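Local coordinates for protein phosphoribosylaminoimidazole-succinocarboxamide synthase (Ehrlichia chaffeensis str. Arkansas, PDB 3KRE) that catalyses the ATP-dependent joining of L-aspartate to 5-amino-1-(5-phosphoribosyl)imidazole-4-carboxylate, giving SAICAR in de novo purine biosynthesis, at residues Q167-I179 and L199-L212. Sequence-based numbering, arbitrary orientation.
Sequences QELEKIKILSLKI and LEFGKLHNDEQSDL. With EDO (1,2-ethanediol), chain M.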
loop_
_atom_site.group_PDB
_atom_site.type_symbol
_atom_site.label_atom_id
_atom_site.label_comp_id
_atom_site.label_asym_id
_atom_site.label_seq_id
_atom_site.Cartn_x
_atom_site.Cartn_y
_atom_site.Cartn_z
ATOM N N GLN A 167 6.255 8.302 20.711
ATOM C CA GLN A 167 6.435 6.831 20.755
ATOM C C GLN A 167 5.862 6.148 19.487
ATOM O O GLN A 167 6.502 5.267 18.907
ATOM C CB GLN A 167 5.805 6.204 22.021
ATOM N N GLU A 168 4.674 6.565 19.066
ATOM C CA GLU A 168 4.043 6.048 17.835
ATOM C C GLU A 168 4.847 6.342 16.583
ATOM O O GLU A 168 4.917 5.511 15.680
ATOM C CB GLU A 168 2.627 6.608 17.659
ATOM C CG GLU A 168 1.675 6.098 18.726
ATOM C CD GLU A 168 0.319 6.757 18.680
ATOM O OE1 GLU A 168 0.230 7.960 18.304
ATOM O OE2 GLU A 168 -0.655 6.051 19.016
ATOM N N LEU A 169 5.468 7.522 16.524
ATOM C CA LEU A 169 6.214 7.879 15.348
ATOM C C LEU A 169 7.478 7.015 15.270
ATOM O O LEU A 169 7.852 6.515 14.195
ATOM C CB LEU A 169 6.497 9.391 15.328
ATOM C CG LEU A 169 7.225 10.020 14.146
ATOM C CD1 LEU A 169 6.616 9.580 12.853
ATOM C CD2 LEU A 169 7.184 11.526 14.291
ATOM N N GLU A 170 8.151 6.805 16.400
ATOM C CA GLU A 170 9.305 5.910 16.353
ATOM C C GLU A 170 8.822 4.499 15.961
ATOM O O GLU A 170 9.474 3.811 15.174
ATOM C CB GLU A 170 10.052 5.915 17.689
ATOM C CG GLU A 170 11.089 4.764 17.898
ATOM C CD GLU A 170 12.249 4.636 16.882
ATOM O OE1 GLU A 170 12.100 4.842 15.626
ATOM O OE2 GLU A 170 13.348 4.214 17.363
ATOM N N LYS A 171 7.690 4.070 16.516
ATOM C CA LYS A 171 7.161 2.725 16.209
ATOM C C LYS A 171 6.814 2.588 14.715
ATOM O O LYS A 171 7.135 1.591 14.084
ATOM C CB LYS A 171 5.941 2.423 17.060
ATOM C CG LYS A 171 5.306 1.068 16.845
ATOM C CD LYS A 171 6.102 -0.084 17.425
ATOM C CE LYS A 171 5.232 -1.364 17.539
ATOM N NZ LYS A 171 4.317 -1.426 18.748
ATOM N N ILE A 172 6.180 3.604 14.153
ATOM C CA ILE A 172 5.753 3.516 12.761
ATOM C C ILE A 172 6.955 3.365 11.834
ATOM O O ILE A 172 6.900 2.657 10.819
ATOM C CB ILE A 172 4.820 4.700 12.382
ATOM C CG1 ILE A 172 3.903 4.315 11.223
ATOM C CG2 ILE A 172 5.557 5.960 12.021
ATOM C CD1 ILE A 172 2.741 5.292 11.086
ATOM N N LYS A 173 8.067 3.986 12.203
ATOM C CA LYS A 173 9.277 3.861 11.391
ATOM C C LYS A 173 9.886 2.453 11.543
ATOM O O LYS A 173 10.321 1.833 10.550
ATOM C CB LYS A 173 10.269 4.952 11.749
ATOM C CG LYS A 173 9.708 6.352 11.495
ATOM C CD LYS A 173 10.797 7.436 11.582
ATOM C CE LYS A 173 11.087 7.816 12.958
ATOM N NZ LYS A 173 12.275 8.763 12.973
ATOM N N ILE A 174 9.890 1.941 12.757
ATOM C CA ILE A 174 10.438 0.589 13.011
ATOM C C ILE A 174 9.592 -0.444 12.235
ATOM O O ILE A 174 10.135 -1.349 11.539
ATOM C CB ILE A 174 10.436 0.255 14.503
ATOM C CG1 ILE A 174 11.504 1.084 15.244
ATOM C CG2 ILE A 174 10.624 -1.262 14.725
ATOM C CD1 ILE A 174 11.304 1.069 16.785
ATOM N N LEU A 175 8.275 -0.304 12.330
ATOM C CA LEU A 175 7.351 -1.226 11.652
ATOM C C LEU A 175 7.512 -1.129 10.143
ATOM O O LEU A 175 7.503 -2.156 9.456
ATOM C CB LEU A 175 5.880 -0.937 12.038
ATOM C CG LEU A 175 5.477 -1.264 13.473
ATOM C CD1 LEU A 175 4.013 -0.760 13.768
ATOM C CD2 LEU A 175 5.619 -2.794 13.787
ATOM N N SER A 176 7.619 0.102 9.628
ATOM C CA SER A 176 7.784 0.325 8.192
ATOM C C SER A 176 9.041 -0.335 7.668
ATOM O O SER A 176 9.016 -0.991 6.609
ATOM C CB SER A 176 7.728 1.839 7.855
ATOM O OG SER A 176 6.432 2.339 8.118
ATOM N N LEU A 177 10.159 -0.191 8.372
ATOM C CA LEU A 177 11.396 -0.836 7.974
ATOM C C LEU A 177 11.324 -2.376 8.092
ATOM O O LEU A 177 11.902 -3.093 7.268
ATOM C CB LEU A 177 12.579 -0.274 8.797
ATOM C CG LEU A 177 12.844 1.208 8.519
ATOM C CD1 LEU A 177 13.910 1.817 9.463
ATOM C CD2 LEU A 177 13.246 1.350 7.010
ATOM N N LYS A 178 10.654 -2.883 9.122
ATOM C CA LYS A 178 10.497 -4.332 9.284
ATOM C C LYS A 178 9.642 -4.875 8.120
ATOM O O LYS A 178 9.986 -5.897 7.507
ATOM C CB LYS A 178 9.864 -4.673 10.642
ATOM C CG LYS A 178 9.603 -6.178 10.905
ATOM C CD LYS A 178 9.186 -6.469 12.402
ATOM C CE LYS A 178 8.585 -7.917 12.552
ATOM N NZ LYS A 178 8.111 -8.238 13.933
ATOM N N ILE A 179 8.571 -4.168 7.818
ATOM C CA ILE A 179 7.694 -4.525 6.692
ATOM C C ILE A 179 8.501 -4.501 5.398
ATOM O O ILE A 179 8.374 -5.405 4.557
ATOM C CB ILE A 179 6.431 -3.602 6.641
ATOM C CG1 ILE A 179 5.508 -3.917 7.811
ATOM C CG2 ILE A 179 5.666 -3.773 5.283
ATOM C CD1 ILE A 179 4.479 -2.834 8.163
ATOM N N LEU A 199 2.444 2.756 2.796
ATOM C CA LEU A 199 1.670 2.148 3.861
ATOM C C LEU A 199 0.750 3.173 4.509
ATOM O O LEU A 199 1.068 4.367 4.551
ATOM C CB LEU A 199 2.595 1.626 4.968
ATOM C CG LEU A 199 3.612 0.580 4.555
ATOM C CD1 LEU A 199 4.468 0.196 5.793
ATOM C CD2 LEU A 199 2.897 -0.663 3.921
ATOM N N GLU A 200 -0.372 2.698 5.041
ATOM C CA GLU A 200 -1.233 3.476 5.911
ATOM C C GLU A 200 -1.549 2.644 7.119
ATOM O O GLU A 200 -1.701 1.413 7.017
ATOM C CB GLU A 200 -2.563 3.828 5.207
ATOM C CG GLU A 200 -2.344 4.772 4.048
ATOM C CD GLU A 200 -3.635 5.095 3.323
ATOM O OE1 GLU A 200 -4.706 5.145 3.975
ATOM O OE2 GLU A 200 -3.547 5.344 2.107
ATOM N N PHE A 201 -1.673 3.318 8.249
ATOM C CA PHE A 201 -1.963 2.648 9.500
ATOM C C PHE A 201 -3.205 3.258 10.121
ATOM O O PHE A 201 -3.534 4.419 9.869
ATOM C CB PHE A 201 -0.808 2.833 10.465
ATOM C CG PHE A 201 0.472 2.074 10.075
ATOM C CD1 PHE A 201 0.777 0.839 10.635
ATOM C CD2 PHE A 201 1.369 2.631 9.168
ATOM C CE1 PHE A 201 1.968 0.172 10.261
ATOM C CE2 PHE A 201 2.542 1.935 8.804
ATOM C CZ PHE A 201 2.826 0.751 9.372
ATOM N N GLY A 202 -3.832 2.497 11.012
ATOM C CA GLY A 202 -4.955 2.998 11.785
ATOM C C GLY A 202 -4.924 2.436 13.193
ATOM O O GLY A 202 -4.041 1.655 13.541
ATOM N N LYS A 203 -5.849 2.891 14.004
ATOM C CA LYS A 203 -5.898 2.470 15.384
ATOM C C LYS A 203 -7.298 2.011 15.702
ATOM O O LYS A 203 -8.287 2.490 15.074
ATOM C CB LYS A 203 -5.481 3.613 16.302
ATOM C CG LYS A 203 -4.003 3.936 16.205
ATOM C CD LYS A 203 -3.484 4.633 17.434
ATOM C CE LYS A 203 -3.664 6.102 17.402
ATOM N NZ LYS A 203 -3.217 6.698 18.741
ATOM N N LEU A 204 -7.365 1.072 16.661
ATOM C CA LEU A 204 -8.646 0.545 17.105
ATOM C C LEU A 204 -9.476 1.636 17.705
ATOM O O LEU A 204 -9.005 2.551 18.435
ATOM C CB LEU A 204 -8.543 -0.622 18.087
ATOM C CG LEU A 204 -7.702 -1.860 17.739
ATOM C CD1 LEU A 204 -7.491 -2.755 18.958
ATOM C CD2 LEU A 204 -8.348 -2.638 16.584
ATOM N N HIS A 205 -10.744 1.501 17.332
ATOM C CA HIS A 205 -11.887 2.117 17.955
ATOM C C HIS A 205 -11.771 2.139 19.404
ATOM O O HIS A 205 -11.594 1.075 20.010
ATOM C CB HIS A 205 -13.152 1.293 17.763
ATOM N N ASN A 206 -11.945 3.328 19.952
ATOM C CA ASN A 206 -12.301 3.431 21.345
ATOM C C ASN A 206 -11.210 2.847 22.236
ATOM O O ASN A 206 -11.473 2.457 23.364
ATOM C CB ASN A 206 -13.598 2.668 21.604
ATOM C CG ASN A 206 -14.814 3.230 20.844
ATOM O OD1 ASN A 206 -14.770 4.308 20.236
ATOM N ND2 ASN A 206 -15.917 2.524 20.943
ATOM N N ASP A 207 -9.989 2.804 21.727
ATOM C CA ASP A 207 -8.879 2.326 22.511
ATOM C C ASP A 207 -7.771 3.339 22.351
ATOM O O ASP A 207 -7.118 3.371 21.343
ATOM C CB ASP A 207 -8.485 0.946 22.008
ATOM C CG ASP A 207 -7.297 0.365 22.736
ATOM O OD1 ASP A 207 -6.732 1.030 23.618
ATOM O OD2 ASP A 207 -6.942 -0.769 22.376
ATOM N N GLU A 208 -7.578 4.165 23.376
ATOM C CA GLU A 208 -6.584 5.263 23.309
ATOM C C GLU A 208 -5.167 4.711 23.417
ATOM O O GLU A 208 -4.207 5.433 23.153
ATOM C CB GLU A 208 -6.854 6.326 24.402
ATOM C CG GLU A 208 -6.436 6.029 25.871
ATOM C CD GLU A 208 -7.312 5.009 26.655
ATOM O OE1 GLU A 208 -8.218 4.385 26.069
ATOM O OE2 GLU A 208 -7.053 4.833 27.893
ATOM N N GLN A 209 -5.041 3.438 23.774
ATOM C CA GLN A 209 -3.725 2.766 23.822
ATOM C C GLN A 209 -3.538 1.761 22.693
ATOM O O GLN A 209 -2.617 0.931 22.728
ATOM C CB GLN A 209 -3.546 2.079 25.181
ATOM C CG GLN A 209 -3.571 3.047 26.362
ATOM C CD GLN A 209 -2.409 4.001 26.351
ATOM O OE1 GLN A 209 -1.398 3.737 25.712
ATOM N NE2 GLN A 209 -2.533 5.105 27.072
ATOM N N SER A 210 -4.375 1.868 21.664
ATOM C CA SER A 210 -4.294 0.994 20.504
ATOM C C SER A 210 -2.880 1.030 19.908
ATOM O O SER A 210 -2.266 2.090 19.822
ATOM C CB SER A 210 -5.278 1.469 19.447
ATOM O OG SER A 210 -5.240 0.657 18.312
ATOM N N ASP A 211 -2.376 -0.119 19.497
ATOM C CA ASP A 211 -1.139 -0.129 18.708
ATOM C C ASP A 211 -1.526 0.265 17.267
ATOM O O ASP A 211 -2.704 0.499 16.961
ATOM C CB ASP A 211 -0.471 -1.502 18.806
ATOM C CG ASP A 211 1.026 -1.498 18.465
ATOM O OD1 ASP A 211 1.603 -0.465 18.031
ATOM O OD2 ASP A 211 1.629 -2.578 18.664
ATOM N N LEU A 212 -0.522 0.376 16.401
ATOM C CA LEU A 212 -0.695 0.787 15.034
ATOM C C LEU A 212 -0.973 -0.457 14.191
ATOM O O LEU A 212 -0.202 -1.431 14.225
ATOM C CB LEU A 212 0.590 1.483 14.554
ATOM C CG LEU A 212 0.955 2.767 15.302
ATOM C CD1 LEU A 212 2.356 3.306 14.836
ATOM C CD2 LEU A 212 -0.154 3.814 15.135
HETATM C C1 EDO M . -13.186 7.735 18.758
HETATM O O1 EDO M . -13.977 6.918 19.644
HETATM C C2 EDO M . -12.379 6.937 17.728
HETATM O O2 EDO M . -12.607 5.516 17.823
HETATM O O HOH W 1 -1.867 9.240 19.045
HETATM O O HOH W 2 -0.074 3.412 18.953
#
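Ile-172 lies over one face of the Phe-201 ring, its CG1 4.0 Å from the ring centroid in a CH-pi contact 27° off the normal. CG1 stands anti to the backbone N (chi1 -155°), a setting that carries the ethyl branch out across the ring, where CD1 ends 3.6 Å from Phe-201 CD2. Leu-175 CD1 approaches Phe-201 CE1 and Ile-179 CD1 approaches Phe-201 CZ, both obliquely, and Ile-179 CD1 also meets Leu-199 CD1 tip to tip at 3.8 Å. From the returning chain Leu-212 pushes CD1 against Ile-172 CB and the carbonyl oxygen of Glu-168, while Leu-175 CD1 rests on Leu-212 CB. Ser-176 OG, buried beside Leu-199 and Phe-201, spends its proton on Ile-172 O (2.8 Å), which takes Ser-176 N from the opposite face of its plane. Helix 166-189 thus packs on strand 192-204 of the large antiparallel sheet and on the chain leaving the hairpin loop; Phe-141 of strand 133-143 also touches Ile-172.

Toward the edge, Lys-203 NZ meets Glu-168 OE2 on its syn lone pair at 2.7 Å. One water joins Glu-168 OE1 to Lys-203 NZ, and a second ties OE2 to Ser-210 O. Lys-171 reaches across Asp-211 with a bent chain, NZ 2.9 Å from OD2 and more weakly bonded to OD1; Lys-88 is a second cation on OD2. Two salt bridges at the loop end of the apolar centre, one on either arm of the loop, the first reinforced by water and the other by an extra lysine, would be expected to keep both carboxylates ionised and pin the loop's two arms to the helix.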